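Local coordinates for putative aminooxidase (Propionibacterium acnes, PDB 2B9Y), which binds flavin-adenine dinucleotide and probably isomerises fatty acids, with a fold related to flavin-containing amine oxidoreductases, at residues A60-P65 and G196-W201; I162-A167 and K183-V188. All coordinates share one frame; numbering follows the deposited sequence.

Contact 1: residues A60-P65 and G196-W201; sequences AIMGVP and GDLWTW. With FAD (flavin-adenine dinucleotide), chain F; BU1 (1,4-butanediol), chain G.
Gly63 and Trp199 form an antiparallel hydrogen-bonded pair, the centre of a short two-stranded ribbon that starts at the pyrimidine edge of the flavin and leads away from it. Gly63 N donates to Trp199 O over 3.0 Å at an N-H...O angle of 160°, whereas the return bond from Trp199 N to Gly63 O is bent and weak. The close packing lies here: Met62 CA approaches Trp199 O to 3.1 Å in a CA-H...O contact, and the edge of the Trp201 ring meets Ile61 O. Water 1 bridges the two segments beside the ribbon, donating to Ile61 O and accepting from Trp201 N. With CG beside its backbone N (chi1 -66°), the Trp199 indole lies against the Val64-Pro65 peptide, Val64 O standing 3.5 Å above the ring centre. Beyond it the contact opens toward solvent, where Pro65 CG lies 3.5 Å from Asp197 OD1. Leu198 CD2 touches Val64 CG1 at 3.5 Å and Met62 SD at 3.9 Å. Met62 adds two weak backbone bonds to the flavin: Met62 N donates to FAD O4, and FAD N3 donates to Met62 O at 3.0 Å.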
# COMPACT_ATOMS: atom_id res chain seq x y z
N ALA A 60 3.30 6.69 2.63
CA ALA A 60 4.46 5.81 2.52
C ALA A 60 5.76 6.47 3.03
O ALA A 60 5.99 7.67 2.86
CB ALA A 60 4.64 5.33 1.07
N ILE A 61 6.58 5.63 3.65
CA ILE A 61 7.82 6.01 4.28
C ILE A 61 9.01 5.25 3.70
O ILE A 61 10.08 5.84 3.50
CB ILE A 61 7.80 5.64 5.79
CG1 ILE A 61 6.64 6.36 6.51
CG2 ILE A 61 9.17 5.90 6.42
CD1 ILE A 61 6.19 5.70 7.83
N MET A 62 8.83 3.94 3.47
CA MET A 62 9.98 3.05 3.33
C MET A 62 9.90 2.01 2.22
O MET A 62 8.83 1.66 1.73
CB MET A 62 10.27 2.36 4.67
CG MET A 62 9.41 1.16 4.99
SD MET A 62 9.46 0.68 6.74
CE MET A 62 8.65 2.09 7.53
N GLY A 63 11.07 1.54 1.84
CA GLY A 63 11.24 0.41 0.95
C GLY A 63 12.26 -0.57 1.51
O GLY A 63 12.77 -0.38 2.63
N VAL A 64 12.51 -1.63 0.75
CA VAL A 64 13.58 -2.59 1.02
C VAL A 64 14.42 -2.75 -0.25
O VAL A 64 13.95 -2.41 -1.35
CB VAL A 64 13.04 -3.98 1.47
CG1 VAL A 64 12.30 -3.88 2.86
CG2 VAL A 64 12.12 -4.59 0.42
N PRO A 65 15.67 -3.24 -0.10
CA PRO A 65 16.60 -3.41 -1.24
C PRO A 65 16.13 -4.28 -2.40
O PRO A 65 16.66 -4.14 -3.50
CB PRO A 65 17.84 -4.03 -0.58
CG PRO A 65 17.75 -3.54 0.88
CD PRO A 65 16.31 -3.58 1.19
N GLY A 196 16.10 -4.22 9.84
CA GLY A 196 16.23 -2.76 9.67
C GLY A 196 16.92 -2.29 8.39
O GLY A 196 17.33 -1.14 8.29
N ASP A 197 17.03 -3.18 7.41
CA ASP A 197 17.66 -2.84 6.14
C ASP A 197 16.55 -2.26 5.25
O ASP A 197 15.96 -2.94 4.40
CB ASP A 197 18.31 -4.10 5.56
CG ASP A 197 19.13 -3.84 4.33
OD1 ASP A 197 19.31 -2.66 3.91
OD2 ASP A 197 19.60 -4.85 3.76
N LEU A 198 16.25 -0.99 5.51
CA LEU A 198 15.07 -0.32 4.98
C LEU A 198 15.43 1.03 4.37
O LEU A 198 15.97 1.89 5.04
CB LEU A 198 14.06 -0.10 6.10
CG LEU A 198 13.39 -1.35 6.64
CD1 LEU A 198 12.90 -1.16 8.10
CD2 LEU A 198 12.26 -1.78 5.72
N TRP A 199 15.08 1.21 3.11
CA TRP A 199 15.16 2.48 2.40
C TRP A 199 14.24 3.56 2.94
O TRP A 199 13.07 3.30 3.23
CB TRP A 199 14.73 2.25 0.94
CG TRP A 199 15.62 1.38 0.15
CD1 TRP A 199 16.80 0.84 0.55
CD2 TRP A 199 15.45 1.00 -1.21
NE1 TRP A 199 17.37 0.14 -0.46
CE2 TRP A 199 16.57 0.22 -1.56
CE3 TRP A 199 14.46 1.23 -2.17
CZ2 TRP A 199 16.73 -0.33 -2.84
CZ3 TRP A 199 14.62 0.69 -3.45
CH2 TRP A 199 15.75 -0.08 -3.77
N THR A 200 14.76 4.79 3.04
CA THR A 200 13.94 5.98 3.31
C THR A 200 14.50 7.15 2.48
O THR A 200 15.63 7.08 2.01
CB THR A 200 13.94 6.41 4.81
OG1 THR A 200 15.29 6.64 5.23
CG2 THR A 200 13.27 5.37 5.73
N TRP A 201 13.72 8.21 2.31
CA TRP A 201 14.14 9.35 1.50
C TRP A 201 14.06 10.67 2.28
O TRP A 201 13.04 10.95 2.94
CB TRP A 201 13.29 9.42 0.22
CG TRP A 201 13.51 8.23 -0.64
CD1 TRP A 201 14.38 8.12 -1.68
CD2 TRP A 201 12.89 6.95 -0.49
NE1 TRP A 201 14.34 6.85 -2.20
CE2 TRP A 201 13.43 6.11 -1.49
CE3 TRP A 201 11.92 6.43 0.38
CZ2 TRP A 201 13.01 4.78 -1.65
CZ3 TRP A 201 11.51 5.10 0.21
CH2 TRP A 201 12.06 4.30 -0.79
PA FAD F . -2.53 5.74 -4.79
O1A FAD F . -1.19 6.09 -4.19
O2A FAD F . -3.72 5.81 -3.86
O5B FAD F . -2.77 6.76 -6.01
C5B FAD F . -4.05 6.87 -6.59
C4B FAD F . -4.11 8.15 -7.40
O4B FAD F . -5.31 8.20 -8.14
C3B FAD F . -4.07 9.40 -6.53
O3B FAD F . -3.20 10.35 -7.10
C2B FAD F . -5.49 9.89 -6.52
O2B FAD F . -5.56 11.29 -6.34
C1B FAD F . -5.93 9.45 -7.91
N9A FAD F . -7.38 9.32 -8.10
C8A FAD F . -8.29 8.73 -7.26
N7A FAD F . -9.51 8.81 -7.81
C5A FAD F . -9.42 9.45 -9.00
C6A FAD F . -10.35 9.79 -9.96
N6A FAD F . -11.66 9.55 -9.81
N1A FAD F . -9.91 10.45 -11.09
C2A FAD F . -8.58 10.76 -11.26
N3A FAD F . -7.65 10.42 -10.32
C4A FAD F . -8.07 9.77 -9.19
N1 FAD F . 3.86 1.53 0.59
C2 FAD F . 5.12 0.98 0.65
O2 FAD F . 5.59 0.40 -0.32
N3 FAD F . 5.85 1.09 1.82
C4 FAD F . 5.33 1.75 2.92
O4 FAD F . 6.05 1.99 3.92
C4X FAD F . 4.05 2.29 2.87
N5 FAD F . 3.49 2.89 3.98
C5X FAD F . 2.32 3.56 3.86
C6 FAD F . 1.87 4.28 4.95
C7 FAD F . 0.74 5.04 4.83
C7M FAD F . 0.30 5.81 6.04
C8 FAD F . 0.06 5.09 3.62
C8M FAD F . -1.15 5.97 3.43
C9 FAD F . 0.51 4.36 2.52
C9A FAD F . 1.65 3.57 2.63
N10 FAD F . 2.11 2.76 1.59
C10 FAD F . 3.34 2.18 1.68
C1' FAD F . 1.27 2.29 0.43
C2' FAD F . 1.65 3.03 -0.87
O2' FAD F . 1.81 4.43 -0.66
C3' FAD F . 0.56 2.81 -1.92
O3' FAD F . 0.31 1.43 -2.01
C4' FAD F . 0.91 3.37 -3.29
O4' FAD F . 0.92 4.78 -3.30
C5' FAD F . -0.14 2.89 -4.26
O5' FAD F . -0.02 3.57 -5.50
P FAD F . -1.35 3.65 -6.40
O1P FAD F . -1.04 4.48 -7.64
O2P FAD F . -1.74 2.24 -6.72
O3P FAD F . -2.49 4.25 -5.42
C1 BU1 G . 7.87 2.93 11.51
C2 BU1 G . 6.64 3.72 11.02
C3 BU1 G . 5.67 2.75 10.36
C4 BU1 G . 4.34 3.38 9.93
O5 BU1 G . 9.01 3.71 11.92
O6 BU1 G . 3.83 2.87 8.67
O HOH W 1 10.92 8.38 3.64

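Contact 2: residues I162-A167 and K183-V188; sequences INPFTA and KYLDFV. With BU1 (1,4-butanediol), chain I.
Tyr184 points its phenol at the backbone of Pro164, and its OH donates to Pro164 O over 2.6 Å. The oxygen lies at the edge of the tyrosine ring and in its plane; seen from the carbonyl, the C=O...OH angle is 143° and the hydroxyl is tilted 19° from the carbonyl plane. CG of Tyr184 is anti to the backbone N (chi1 157°), which carries the ring off the end of helix 178-184 toward the turn at Pro164. Beside this bond the Tyr184 and Phe165 rings meet edge to edge, CD2 of the tyrosine being 3.8 Å from CD1 of the phenylalanine. Leu185 touches both sides of the contact. Its CG sits 3.6 Å above the centre of the Tyr184 ring, while both methyls reach Pro164 CG, each at 3.7 Å. Leu185 CD1 also meets Phe165 CB at 3.9 Å, near the plane of the Phe165 ring. Phe405 and Tyr170 add further ring contacts to Tyr184, whose side chain lies about 6 Å from the FAD. The geometry is that of a buried aromatic cluster beside the flavin, joining the loop between helices 158-162 and 166-170 to the break between helices 178-184 and 187-195.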
# COMPACT_ATOMS: atom_id res chain seq x y z
N ILE A 162 3.53 -9.64 12.04
CA ILE A 162 2.46 -8.68 12.39
C ILE A 162 2.95 -7.22 12.36
O ILE A 162 2.25 -6.37 11.85
CB ILE A 162 1.78 -9.02 13.75
CG1 ILE A 162 0.42 -8.29 13.88
CG2 ILE A 162 2.70 -8.74 14.90
CD1 ILE A 162 -0.44 -8.69 15.07
N ASN A 163 4.16 -6.96 12.86
CA ASN A 163 4.64 -5.60 13.07
C ASN A 163 4.68 -4.73 11.81
O ASN A 163 4.14 -3.63 11.84
CB ASN A 163 6.01 -5.61 13.76
CG ASN A 163 5.98 -6.28 15.14
OD1 ASN A 163 5.06 -6.07 15.92
ND2 ASN A 163 6.98 -7.11 15.41
N PRO A 164 5.29 -5.22 10.71
CA PRO A 164 5.23 -4.47 9.43
C PRO A 164 3.94 -4.69 8.58
O PRO A 164 3.88 -4.24 7.44
CB PRO A 164 6.46 -5.00 8.68
CG PRO A 164 6.58 -6.41 9.15
CD PRO A 164 6.07 -6.47 10.57
N PHE A 165 2.93 -5.33 9.15
CA PHE A 165 1.68 -5.57 8.46
C PHE A 165 0.48 -4.90 9.12
O PHE A 165 -0.09 -3.94 8.57
CB PHE A 165 1.42 -7.07 8.29
CG PHE A 165 0.35 -7.36 7.31
CD1 PHE A 165 0.64 -7.43 5.96
CD2 PHE A 165 -0.97 -7.48 7.73
CE1 PHE A 165 -0.36 -7.64 5.04
CE2 PHE A 165 -1.99 -7.71 6.83
CZ PHE A 165 -1.69 -7.79 5.48
N THR A 166 0.06 -5.40 10.28
CA THR A 166 -1.11 -4.81 10.94
C THR A 166 -0.85 -3.34 11.29
O THR A 166 -1.69 -2.47 11.01
CB THR A 166 -1.55 -5.61 12.19
OG1 THR A 166 -1.87 -6.96 11.80
CG2 THR A 166 -2.77 -4.97 12.84
N ALA A 167 0.32 -3.07 11.88
CA ALA A 167 0.71 -1.70 12.28
C ALA A 167 0.79 -0.72 11.08
O ALA A 167 0.53 0.48 11.23
CB ALA A 167 2.00 -1.75 13.01
N LYS A 183 2.90 -11.83 -0.37
CA LYS A 183 3.36 -11.11 -1.55
C LYS A 183 4.09 -9.83 -1.15
O LYS A 183 5.07 -9.44 -1.78
CB LYS A 183 2.20 -10.83 -2.51
CG LYS A 183 1.84 -12.07 -3.33
CD LYS A 183 0.63 -11.89 -4.25
CE LYS A 183 0.25 -13.24 -4.94
NZ LYS A 183 1.35 -13.87 -5.70
N TYR A 184 3.61 -9.17 -0.09
CA TYR A 184 4.30 -8.02 0.46
C TYR A 184 5.44 -8.51 1.32
O TYR A 184 6.60 -8.35 0.96
CB TYR A 184 3.32 -7.14 1.24
CG TYR A 184 3.91 -6.22 2.29
CD1 TYR A 184 5.11 -5.54 2.11
CD2 TYR A 184 3.22 -6.02 3.48
CE1 TYR A 184 5.61 -4.69 3.12
CE2 TYR A 184 3.69 -5.20 4.47
CZ TYR A 184 4.87 -4.53 4.30
OH TYR A 184 5.30 -3.73 5.33
N LEU A 185 5.12 -9.16 2.44
CA LEU A 185 6.15 -9.71 3.30
C LEU A 185 6.51 -11.13 2.88
O LEU A 185 6.25 -12.11 3.58
CB LEU A 185 5.75 -9.61 4.77
CG LEU A 185 5.63 -8.17 5.32
CD1 LEU A 185 4.69 -8.12 6.53
CD2 LEU A 185 7.02 -7.64 5.66
N ASP A 186 7.14 -11.24 1.71
CA ASP A 186 7.75 -12.49 1.31
C ASP A 186 9.01 -12.70 2.19
O ASP A 186 9.34 -11.87 3.02
CB ASP A 186 8.01 -12.57 -0.19
CG ASP A 186 9.00 -11.54 -0.71
OD1 ASP A 186 9.61 -10.78 0.07
OD2 ASP A 186 9.17 -11.50 -1.94
N PHE A 187 9.67 -13.84 2.07
CA PHE A 187 10.69 -14.16 3.06
C PHE A 187 11.86 -13.16 3.06
O PHE A 187 12.26 -12.73 4.15
CB PHE A 187 11.20 -15.60 2.93
CG PHE A 187 11.77 -16.15 4.23
CD1 PHE A 187 10.93 -16.65 5.21
CD2 PHE A 187 13.12 -16.11 4.48
CE1 PHE A 187 11.42 -17.15 6.40
CE2 PHE A 187 13.64 -16.62 5.70
CZ PHE A 187 12.79 -17.13 6.64
N VAL A 188 12.38 -12.79 1.88
CA VAL A 188 13.46 -11.81 1.83
C VAL A 188 13.02 -10.46 2.37
O VAL A 188 13.78 -9.79 3.05
CB VAL A 188 14.11 -11.61 0.41
CG1 VAL A 188 14.81 -12.89 -0.03
CG2 VAL A 188 13.10 -11.13 -0.62
C1 BU1 I . 18.02 -19.33 4.48
C2 BU1 I . 16.58 -18.86 4.53
C3 BU1 I . 15.63 -19.67 3.65
C4 BU1 I . 15.03 -18.74 2.61
O5 BU1 I . 18.62 -18.97 3.24
O6 BU1 I . 13.66 -19.02 2.34

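Contact 2 is nested within the chain loop that contact 1 closes: the order is 60-65, 162-167, 183-188, 196-201. Their centres are 13 Å apart and their nearest atoms about 6 Å, so the two do not touch. Helix 187-195 connects them, starting in segment 183-188 and leading through Gly196, which ends it in a Schellman motif, to strand 199-200. Its side chains serve both: Phe193 packs on Leu198 of contact 1 and on Pro164 of contact 2. Both lie near the flavin, but within the two contacts only contact 1 bonds to it, weakly, through the backbone of Met62; contact 2 stands further off.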